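Local coordinates for protein MIP07328p (Drosophila melanogaster, PDB 6FKK) that acts as a membrane-attached axon guidance cue of the semaphorin family, probably repelling growing axons by binding semaphorin receptors through its sema domain, at residues Y85-A90 against P149-T154; Y27-D32 against I450-I455; I419-T424 against S522-K527; A370-P375 against D431-V436. All blocks are in the same frame, centred on the assembly; numbering follows the deposited sequence.

Contacts 1, 2 and 4 lie inside the seven-bladed beta-propeller of the sema domain, while contact 3 joins that propeller to the plexin repeat (PSI domain). Contacts 1 and 2 touch, with centres about 11 Å apart; R87 of contact 1 reaches Y27 of contact 2. Contact 1 is nested along the chain within the long loop that contact 2 closes between the first and last blades. Contacts 3 and 4 lie beyond the chain's centre, about 39 and 34 Å from contact 1 (centres). They share one sheet through the neighbouring strands 414-423 and 432-442, and their segments alternate in sequence. This blade thus meets the preceding blade's loop at contact 4 and the PSI domain at contact 3.

Contact 1: residues Y85-A90 against P149-T154; sequences YLRVYA and PAHNST. With NAG (2-acetamido-2-deoxy-beta-D-glucopyranose), chain E.
The innermost strand of a propeller blade, 86-91, and Y85 just before it meet the loop 149-154 that leads into the next blade, through Y85, R87 and P149. P149 lies over one face of the Y85 ring in a CH-pi contact, its CB 3.8 Å from the ring centroid and 14° off the normal. The phenol end is held elsewhere, by a hydrogen bond from Y85 OH to W80 O. R87 is bent at its second torsion, which folds its guanidinium back across Y85 CB and brings its edge to the loop. There R87 NH2 points at P149 O in a weak but nearly straight hydrogen bond (3.4 Å, 166°), the oxygen lying in the guanidinium plane. NH2 also bonds Y27 O of the neighbouring blade, and NH1 bonds L86 O at 3.1 Å. In this sema-domain propeller R87 and V88 form a classic beta bulge, both facing C100 of strand 97-101. H151, the centre of an inverse gamma turn and poorly ordered, brings CE1 over a guanidinium face, 3.8 Å from R87 NH2, with the two planes 16° apart. One residue on, N152 ND2 is covalently bonded to C1 of an N-linked NAG, whose methyl carbon C8 approaches A150 CB at 3.9 Å.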
# COMPACT_ATOMS: atom_id res chain seq x y z
N TYR A 85 -7.12 7.18 -18.94
CA TYR A 85 -6.09 6.99 -17.93
C TYR A 85 -5.86 5.49 -17.76
O TYR A 85 -6.74 4.77 -17.30
CB TYR A 85 -6.50 7.64 -16.61
CG TYR A 85 -6.67 9.14 -16.70
CD1 TYR A 85 -7.89 9.70 -17.07
CD2 TYR A 85 -5.62 10.00 -16.40
CE1 TYR A 85 -8.06 11.07 -17.14
CE2 TYR A 85 -5.78 11.37 -16.47
CZ TYR A 85 -6.99 11.90 -16.85
OH TYR A 85 -7.15 13.26 -16.92
N LEU A 86 -4.67 5.03 -18.14
CA LEU A 86 -4.34 3.62 -18.00
C LEU A 86 -4.07 3.29 -16.53
O LEU A 86 -3.31 4.00 -15.86
CB LEU A 86 -3.14 3.25 -18.86
CG LEU A 86 -3.41 3.06 -20.35
CD1 LEU A 86 -3.53 4.39 -21.09
CD2 LEU A 86 -2.34 2.19 -20.99
N ARG A 87 -4.70 2.23 -16.04
CA ARG A 87 -4.67 1.93 -14.61
C ARG A 87 -4.44 0.46 -14.28
O ARG A 87 -4.32 0.14 -13.09
CB ARG A 87 -5.98 2.38 -13.95
CG ARG A 87 -6.12 3.88 -13.79
CD ARG A 87 -5.15 4.40 -12.73
NE ARG A 87 -5.28 5.83 -12.51
CZ ARG A 87 -4.52 6.75 -13.10
NH1 ARG A 87 -3.57 6.39 -13.95
NH2 ARG A 87 -4.71 8.04 -12.83
N VAL A 88 -4.38 -0.44 -15.26
CA VAL A 88 -4.24 -1.87 -15.00
C VAL A 88 -3.22 -2.45 -15.97
O VAL A 88 -3.38 -2.33 -17.19
CB VAL A 88 -5.58 -2.62 -15.13
CG1 VAL A 88 -5.37 -4.12 -14.94
CG2 VAL A 88 -6.60 -2.10 -14.13
N TYR A 89 -2.18 -3.08 -15.43
CA TYR A 89 -1.19 -3.79 -16.22
C TYR A 89 -0.92 -5.15 -15.61
O TYR A 89 -0.86 -5.29 -14.38
CB TYR A 89 0.13 -3.01 -16.34
CG TYR A 89 1.30 -3.86 -16.80
CD1 TYR A 89 1.43 -4.24 -18.13
CD2 TYR A 89 2.26 -4.31 -15.90
CE1 TYR A 89 2.49 -5.02 -18.55
CE2 TYR A 89 3.32 -5.09 -16.31
CZ TYR A 89 3.43 -5.45 -17.64
OH TYR A 89 4.48 -6.23 -18.05
N ALA A 90 -0.75 -6.16 -16.46
CA ALA A 90 -0.44 -7.51 -16.00
C ALA A 90 0.24 -8.26 -17.13
O ALA A 90 -0.18 -8.18 -18.29
CB ALA A 90 -1.71 -8.25 -15.55
N PRO A 149 -9.81 8.57 -12.97
CA PRO A 149 -8.42 8.49 -12.49
C PRO A 149 -8.29 8.54 -10.97
O PRO A 149 -7.16 8.43 -10.48
CB PRO A 149 -7.76 9.71 -13.13
CG PRO A 149 -8.89 10.64 -13.45
CD PRO A 149 -10.03 9.75 -13.82
N ALA A 150 -9.38 8.70 -10.24
CA ALA A 150 -9.32 8.73 -8.78
C ALA A 150 -8.70 7.45 -8.24
O ALA A 150 -9.08 6.35 -8.64
CB ALA A 150 -10.72 8.93 -8.20
N HIS A 151 -7.73 7.60 -7.34
CA HIS A 151 -7.00 6.47 -6.77
C HIS A 151 -7.78 5.86 -5.60
O HIS A 151 -7.33 5.79 -4.46
CB HIS A 151 -5.61 6.91 -6.33
CG HIS A 151 -4.82 7.60 -7.41
ND1 HIS A 151 -4.21 6.92 -8.44
CD2 HIS A 151 -4.54 8.91 -7.60
CE1 HIS A 151 -3.59 7.78 -9.23
NE2 HIS A 151 -3.78 9.00 -8.74
N ASN A 152 -9.00 5.40 -5.92
CA ASN A 152 -9.87 4.75 -4.95
C ASN A 152 -9.92 3.24 -5.12
O ASN A 152 -10.52 2.56 -4.28
CB ASN A 152 -11.30 5.31 -5.06
CG ASN A 152 -11.94 5.01 -6.41
OD1 ASN A 152 -11.23 4.80 -7.39
ND2 ASN A 152 -13.27 4.99 -6.46
N SER A 153 -9.31 2.70 -6.18
CA SER A 153 -9.46 1.30 -6.55
C SER A 153 -8.10 0.67 -6.81
O SER A 153 -7.14 1.35 -7.17
CB SER A 153 -10.35 1.15 -7.79
OG SER A 153 -9.81 1.84 -8.90
N THR A 154 -8.03 -0.66 -6.64
CA THR A 154 -6.80 -1.41 -6.79
C THR A 154 -7.10 -2.74 -7.46
O THR A 154 -8.25 -3.07 -7.76
CB THR A 154 -6.12 -1.63 -5.43
OG1 THR A 154 -4.80 -2.15 -5.63
CG2 THR A 154 -6.92 -2.60 -4.58
C1 NAG E . -14.20 5.23 -5.39
C2 NAG E . -15.09 6.40 -5.83
C3 NAG E . -16.30 6.57 -4.89
C4 NAG E . -17.03 5.25 -4.72
C5 NAG E . -16.05 4.19 -4.24
C6 NAG E . -16.69 2.83 -4.07
C7 NAG E . -13.78 8.25 -4.85
C8 NAG E . -13.03 9.52 -5.14
N2 NAG E . -14.33 7.64 -5.90
O3 NAG E . -17.18 7.54 -5.44
O4 NAG E . -18.08 5.39 -3.76
O5 NAG E . -15.00 4.04 -5.21
O6 NAG E . -18.02 2.93 -3.58
O7 NAG E . -13.87 7.81 -3.70

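Contact 2: residues Y27-D32 against I450-I455; sequences YFKILD and IRELVI
E452 and I30 bury the most surface here, with V454 completing the apolar side. The E452 carboxylate reaches across to the opposite backbone, where I30 N donates a hydrogen bond to E452 OE1 (3.1 Å, 159°) on its syn lone pair. An extended chain with chi1 -76° carries the carboxylate there from the other strand. The I30 and E452 side chains lie alongside each other, head to tail. I30 CG1 then continues to V454 CG2 at 4.2 Å, and V465 of the adjoining strand also packs on I30. The other carboxylate oxygen, E452 OE2, meets the aliphatic part of K29, 3.6 Å from CE; with K29 NZ 5.0 Å from OE2, any attraction between the charges is probably long-range, and no salt bridge forms. R451, which with E452 forms a classic beta bulge facing V465, turns its own charge to D467 in a salt bridge. Strands 29-32 and 452-455 run 8.6 Å apart at an angle of 39°, the twisted, roughly parallel packing of innermost strands from neighbouring blades, here the first and last of the sema-domain propeller.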
# COMPACT_ATOMS: atom_id res chain seq x y z
N TYR A 27 -1.97 12.80 -14.07
CA TYR A 27 -2.36 11.89 -13.00
C TYR A 27 -1.63 10.54 -13.13
O TYR A 27 -2.21 9.52 -13.50
CB TYR A 27 -3.87 11.69 -12.96
CG TYR A 27 -4.63 12.90 -12.46
CD1 TYR A 27 -4.54 13.31 -11.14
CD2 TYR A 27 -5.45 13.63 -13.32
CE1 TYR A 27 -5.23 14.41 -10.68
CE2 TYR A 27 -6.15 14.73 -12.87
CZ TYR A 27 -6.04 15.12 -11.55
OH TYR A 27 -6.73 16.22 -11.10
N PHE A 28 -0.33 10.59 -12.84
CA PHE A 28 0.51 9.40 -12.96
C PHE A 28 0.10 8.33 -11.95
O PHE A 28 -0.41 8.62 -10.87
CB PHE A 28 1.98 9.77 -12.76
CG PHE A 28 2.60 10.48 -13.93
CD1 PHE A 28 2.16 10.24 -15.22
CD2 PHE A 28 3.63 11.38 -13.74
CE1 PHE A 28 2.73 10.89 -16.30
CE2 PHE A 28 4.21 12.04 -14.82
CZ PHE A 28 3.75 11.79 -16.10
N LYS A 29 0.35 7.08 -12.33
CA LYS A 29 0.11 5.93 -11.46
C LYS A 29 1.10 4.84 -11.83
O LYS A 29 1.24 4.50 -13.01
CB LYS A 29 -1.33 5.41 -11.59
CG LYS A 29 -1.58 4.07 -10.92
CD LYS A 29 -1.77 4.20 -9.42
CE LYS A 29 -2.04 2.84 -8.78
NZ LYS A 29 -3.22 2.15 -9.39
N ILE A 30 1.78 4.29 -10.83
CA ILE A 30 2.76 3.24 -11.06
C ILE A 30 2.03 1.91 -11.24
O ILE A 30 1.21 1.52 -10.41
CB ILE A 30 3.77 3.16 -9.90
CG1 ILE A 30 4.55 4.48 -9.78
CG2 ILE A 30 4.73 2.00 -10.11
CD1 ILE A 30 5.38 4.82 -10.99
N LEU A 31 2.33 1.22 -12.34
CA LEU A 31 1.68 -0.04 -12.66
C LEU A 31 2.57 -1.26 -12.45
O LEU A 31 2.05 -2.32 -12.10
CB LEU A 31 1.19 -0.03 -14.12
CG LEU A 31 0.20 1.08 -14.46
CD1 LEU A 31 -0.31 0.94 -15.89
CD2 LEU A 31 -0.96 1.09 -13.48
N ASP A 32 3.88 -1.13 -12.65
CA ASP A 32 4.81 -2.23 -12.42
C ASP A 32 6.20 -1.64 -12.28
O ASP A 32 6.54 -0.66 -12.95
CB ASP A 32 4.77 -3.25 -13.57
CG ASP A 32 5.59 -4.49 -13.27
OD1 ASP A 32 5.17 -5.28 -12.40
OD2 ASP A 32 6.64 -4.68 -13.92
N ILE A 450 2.67 13.64 -2.34
CA ILE A 450 3.38 12.44 -2.74
C ILE A 450 2.38 11.29 -2.84
O ILE A 450 1.75 10.92 -1.84
CB ILE A 450 4.52 12.10 -1.76
CG1 ILE A 450 5.58 13.20 -1.78
CG2 ILE A 450 5.13 10.75 -2.08
CD1 ILE A 450 6.73 12.96 -0.84
N ARG A 451 2.24 10.73 -4.04
CA ARG A 451 1.27 9.67 -4.28
C ARG A 451 1.84 8.28 -4.00
O ARG A 451 1.18 7.46 -3.35
CB ARG A 451 0.77 9.75 -5.73
CG ARG A 451 0.01 11.03 -6.05
CD ARG A 451 -1.36 11.04 -5.38
NE ARG A 451 -2.14 12.22 -5.75
CZ ARG A 451 -2.31 13.28 -4.96
NH1 ARG A 451 -1.77 13.30 -3.75
NH2 ARG A 451 -3.04 14.31 -5.37
N GLU A 452 3.05 8.00 -4.47
CA GLU A 452 3.66 6.69 -4.30
C GLU A 452 5.16 6.84 -4.08
O GLU A 452 5.75 7.89 -4.33
CB GLU A 452 3.39 5.78 -5.51
CG GLU A 452 1.99 5.20 -5.57
CD GLU A 452 1.64 4.68 -6.95
OE1 GLU A 452 2.05 5.32 -7.94
OE2 GLU A 452 0.95 3.64 -7.04
N LEU A 453 5.77 5.76 -3.59
CA LEU A 453 7.22 5.68 -3.40
C LEU A 453 7.72 4.35 -3.93
O LEU A 453 7.16 3.29 -3.58
CB LEU A 453 7.59 5.83 -1.92
CG LEU A 453 7.35 7.19 -1.27
CD1 LEU A 453 7.83 7.18 0.18
CD2 LEU A 453 8.04 8.30 -2.06
N VAL A 454 8.76 4.39 -4.75
CA VAL A 454 9.36 3.20 -5.35
C VAL A 454 10.83 3.18 -4.96
O VAL A 454 11.52 4.20 -5.05
CB VAL A 454 9.20 3.18 -6.88
CG1 VAL A 454 9.70 1.86 -7.45
CG2 VAL A 454 7.75 3.42 -7.25
N ILE A 455 11.31 2.01 -4.54
CA ILE A 455 12.66 1.85 -4.03
C ILE A 455 13.44 0.96 -4.97
O ILE A 455 13.02 -0.17 -5.28
CB ILE A 455 12.66 1.27 -2.60
CG1 ILE A 455 12.25 2.33 -1.59
CG2 ILE A 455 14.02 0.69 -2.27
CD1 ILE A 455 12.33 1.86 -0.15

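Contact 3: residues I419-T424 against S522-K527; sequences INILST and SLNSTK
I421 points at the loop 522-527 and splits its two branches between two partners. Its CG1 arm lies beside the backbone N and runs on extended (chi2 178°), carrying CD1 to the backbone of L523, 3.4 Å from L523 O and 4.2 Å from L523 CB. The shorter branch, CG2, meets the N524 side chain obliquely, 3.8 Å from N524 OD1. That amide oxygen has a stronger partner in K434 NZ, a hydrogen bond that ties it to the adjacent strand 432-442. Two residues earlier on the strand, I419 CD1 meets L523 CD1 at 4.2 Å, the two side chains approaching end to end, and both also touch P493; I421 and L523 in turn share Y403. The blade containing strand 414-423 thereby meets the plexin repeat, or PSI domain, the small disulfide-rich module that follows the propeller in semaphorins, and the two segments are in van der Waals contact, methyl on methyl and methyl on oxygen, with no hydrogen bond between them. The loop also holds its own shape: S522 OG and S525 OG are hydrogen-bonded at 2.6 Å. K527, at the start of helix 527-533, turns NZ back to V437 O of the propeller in a hydrogen bond.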
# COMPACT_ATOMS: atom_id res chain seq x y z
N ILE A 419 13.95 4.23 11.46
CA ILE A 419 14.02 2.83 11.87
C ILE A 419 13.49 2.73 13.29
O ILE A 419 13.30 3.73 13.99
CB ILE A 419 15.46 2.26 11.79
CG1 ILE A 419 16.37 2.98 12.79
CG2 ILE A 419 16.00 2.38 10.37
CD1 ILE A 419 17.75 2.38 12.89
N ASN A 420 13.25 1.50 13.73
CA ASN A 420 12.72 1.22 15.06
C ASN A 420 13.73 0.41 15.85
O ASN A 420 14.37 -0.50 15.32
CB ASN A 420 11.39 0.47 14.99
CG ASN A 420 10.27 1.33 14.43
OD1 ASN A 420 9.69 1.02 13.39
ND2 ASN A 420 9.95 2.41 15.13
N ILE A 421 13.86 0.74 17.13
CA ILE A 421 14.72 0.01 18.06
C ILE A 421 13.90 -0.33 19.29
O ILE A 421 13.32 0.56 19.92
CB ILE A 421 15.97 0.81 18.45
CG1 ILE A 421 16.92 0.95 17.25
CG2 ILE A 421 16.68 0.16 19.62
CD1 ILE A 421 18.16 1.76 17.56
N LEU A 422 13.83 -1.62 19.62
CA LEU A 422 13.05 -2.11 20.75
C LEU A 422 14.01 -2.47 21.87
O LEU A 422 14.90 -3.30 21.69
CB LEU A 422 12.20 -3.31 20.35
CG LEU A 422 11.23 -3.86 21.39
CD1 LEU A 422 10.19 -2.81 21.77
CD2 LEU A 422 10.55 -5.13 20.89
N SER A 423 13.82 -1.86 23.04
CA SER A 423 14.70 -2.05 24.18
C SER A 423 14.12 -3.10 25.13
O SER A 423 12.92 -3.10 25.42
CB SER A 423 14.91 -0.73 24.93
OG SER A 423 13.68 -0.20 25.38
N THR A 424 14.99 -3.98 25.61
CA THR A 424 14.63 -5.04 26.54
C THR A 424 15.21 -4.73 27.91
O THR A 424 16.44 -4.64 28.06
CB THR A 424 15.12 -6.41 26.05
OG1 THR A 424 14.33 -6.82 24.93
CG2 THR A 424 15.00 -7.45 27.16
N SER A 522 26.55 4.76 15.64
CA SER A 522 25.80 4.75 16.90
C SER A 522 24.32 4.95 16.58
O SER A 522 23.90 6.07 16.27
CB SER A 522 26.31 5.82 17.86
OG SER A 522 25.65 5.74 19.11
N LEU A 523 23.55 3.87 16.64
CA LEU A 523 22.12 3.93 16.39
C LEU A 523 21.29 3.96 17.66
O LEU A 523 20.16 4.46 17.63
CB LEU A 523 21.68 2.73 15.54
CG LEU A 523 22.38 2.51 14.20
CD1 LEU A 523 21.79 1.30 13.49
CD2 LEU A 523 22.27 3.74 13.33
N ASN A 524 21.81 3.44 18.76
CA ASN A 524 21.08 3.30 20.02
C ASN A 524 21.42 4.42 21.00
O ASN A 524 21.58 4.19 22.20
CB ASN A 524 21.37 1.94 20.64
CG ASN A 524 20.30 1.52 21.64
OD1 ASN A 524 19.23 2.12 21.71
ND2 ASN A 524 20.60 0.48 22.42
N SER A 525 21.52 5.66 20.51
CA SER A 525 21.92 6.79 21.33
C SER A 525 21.18 8.04 20.86
O SER A 525 20.39 8.00 19.91
CB SER A 525 23.43 7.01 21.28
OG SER A 525 23.85 7.38 19.98
N THR A 526 21.44 9.15 21.55
CA THR A 526 20.97 10.44 21.09
C THR A 526 21.78 10.89 19.88
O THR A 526 22.94 10.48 19.70
CB THR A 526 21.06 11.48 22.20
OG1 THR A 526 20.74 10.86 23.46
CG2 THR A 526 20.09 12.63 21.95
N LYS A 527 21.18 11.74 19.05
CA LYS A 527 21.91 12.27 17.90
C LYS A 527 23.08 13.14 18.35
O LYS A 527 24.07 13.27 17.61
CB LYS A 527 20.96 13.06 17.00
CG LYS A 527 19.84 12.21 16.42
CD LYS A 527 19.45 12.69 15.03
CE LYS A 527 18.73 11.60 14.28
NZ LYS A 527 18.80 11.80 12.80

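Contact 4: residues A370-P375 against D431-V436; sequences AVHGRP and DRLKTV
The loop 370-375 makes a type II beta turn closed by a hydrogen bond from G373 N to A370 O (2.9 Å), with V371 and H372 at its corners, and it faces strand 432-436 with H372 nearest L433 (CA atoms 7.8 Å apart). This loop leads into strand 377-380 of one propeller blade, at the end of the long insertion that sema domains carry as their extrusion, whereas strand 432-442 is an outermost strand of the following blade. L433 carries nearly all of its own strand's share of the contact. Its CG is anti to the backbone N (chi1 165°), which places both methyls against H372. The two side chains cross at about a right angle; H372 ND1 meets both methyls of the leucine fork, 3.5 Å from L433 CD2 and 3.7 Å from CD1, the ring approaching obliquely. One face of the imidazole is covered by V371 CG1, 3.8 Å above the plane, and this packs the ring against its own turn. R374 meets CD2 with its aliphatic part, its chain running antiparallel alongside L433. R374 also packs on V259 of strand 251-259 and P260 just after it, and the R374 side chain lies about 8 Å from a bound NAG. Beside these contacts, T435 OG1 makes a hydrogen bond to L376 O, just past the loop. R374 CG and CD each lie 3.9 Å from L433 CD2, the methyl that also comes within 4.2 Å of P375 O.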
# COMPACT_ATOMS: atom_id res chain seq x y z
N ALA A 370 -1.53 -4.59 15.58
CA ALA A 370 -0.31 -4.13 14.94
C ALA A 370 0.92 -4.74 15.62
O ALA A 370 0.88 -5.11 16.79
CB ALA A 370 -0.22 -2.61 14.98
N VAL A 371 2.00 -4.84 14.85
CA VAL A 371 3.27 -5.28 15.42
C VAL A 371 3.71 -4.29 16.49
O VAL A 371 3.63 -3.07 16.29
CB VAL A 371 4.32 -5.44 14.32
CG1 VAL A 371 5.71 -5.61 14.92
CG2 VAL A 371 3.98 -6.64 13.44
N HIS A 372 4.15 -4.82 17.63
CA HIS A 372 4.52 -4.08 18.84
C HIS A 372 3.32 -3.46 19.54
O HIS A 372 3.49 -2.82 20.58
CB HIS A 372 5.56 -2.98 18.57
CG HIS A 372 6.85 -3.50 18.01
ND1 HIS A 372 7.66 -2.74 17.20
CD2 HIS A 372 7.47 -4.69 18.17
CE1 HIS A 372 8.72 -3.45 16.86
NE2 HIS A 372 8.63 -4.63 17.44
N GLY A 373 2.10 -3.61 19.00
CA GLY A 373 0.92 -3.10 19.66
C GLY A 373 0.78 -1.59 19.67
O GLY A 373 -0.03 -1.06 20.44
N ARG A 374 1.54 -0.89 18.84
CA ARG A 374 1.50 0.56 18.78
C ARG A 374 2.06 1.00 17.44
O ARG A 374 2.74 0.22 16.77
CB ARG A 374 2.28 1.19 19.94
CG ARG A 374 3.74 0.76 20.03
CD ARG A 374 4.53 1.66 20.97
NE ARG A 374 3.92 1.77 22.30
CZ ARG A 374 3.21 2.82 22.71
NH1 ARG A 374 3.02 3.85 21.90
NH2 ARG A 374 2.70 2.83 23.93
N PRO A 375 1.79 2.23 17.01
CA PRO A 375 2.35 2.71 15.75
C PRO A 375 3.86 2.81 15.80
O PRO A 375 4.45 3.13 16.84
CB PRO A 375 1.71 4.09 15.57
CG PRO A 375 0.48 4.06 16.41
CD PRO A 375 0.82 3.19 17.58
N ASP A 431 8.75 -3.33 27.80
CA ASP A 431 9.58 -3.00 26.65
C ASP A 431 9.22 -1.62 26.12
O ASP A 431 8.04 -1.25 26.05
CB ASP A 431 9.39 -4.04 25.54
CG ASP A 431 9.59 -5.46 26.04
OD1 ASP A 431 10.44 -5.67 26.94
OD2 ASP A 431 8.88 -6.36 25.55
N ARG A 432 10.24 -0.84 25.75
CA ARG A 432 10.05 0.47 25.17
C ARG A 432 10.49 0.45 23.71
O ARG A 432 11.62 0.07 23.40
CB ARG A 432 10.83 1.55 25.94
CG ARG A 432 10.65 2.95 25.36
CD ARG A 432 11.43 3.99 26.14
NE ARG A 432 11.28 5.32 25.54
CZ ARG A 432 12.08 5.80 24.59
NH1 ARG A 432 13.08 5.07 24.13
NH2 ARG A 432 11.87 7.02 24.11
N LEU A 433 9.58 0.86 22.82
CA LEU A 433 9.86 0.99 21.40
C LEU A 433 10.09 2.46 21.08
O LEU A 433 9.22 3.30 21.33
CB LEU A 433 8.70 0.44 20.57
CG LEU A 433 8.66 0.81 19.09
CD1 LEU A 433 9.79 0.13 18.33
CD2 LEU A 433 7.31 0.47 18.49
N LYS A 434 11.26 2.77 20.51
CA LYS A 434 11.57 4.14 20.13
C LYS A 434 11.74 4.23 18.62
O LYS A 434 11.95 3.23 17.93
CB LYS A 434 12.83 4.65 20.84
CG LYS A 434 14.13 3.95 20.47
CD LYS A 434 15.29 4.58 21.23
CE LYS A 434 16.64 4.00 20.83
NZ LYS A 434 17.76 4.66 21.56
N THR A 435 11.61 5.46 18.11
CA THR A 435 11.63 5.73 16.68
C THR A 435 12.84 6.60 16.36
O THR A 435 12.89 7.77 16.74
CB THR A 435 10.34 6.42 16.24
OG1 THR A 435 9.22 5.58 16.55
CG2 THR A 435 10.36 6.71 14.75
N VAL A 436 13.81 6.02 15.66
CA VAL A 436 15.02 6.73 15.27
C VAL A 436 14.75 7.37 13.91
O VAL A 436 14.78 6.69 12.88
CB VAL A 436 16.24 5.80 15.22
CG1 VAL A 436 17.49 6.58 14.83
CG2 VAL A 436 16.43 5.10 16.56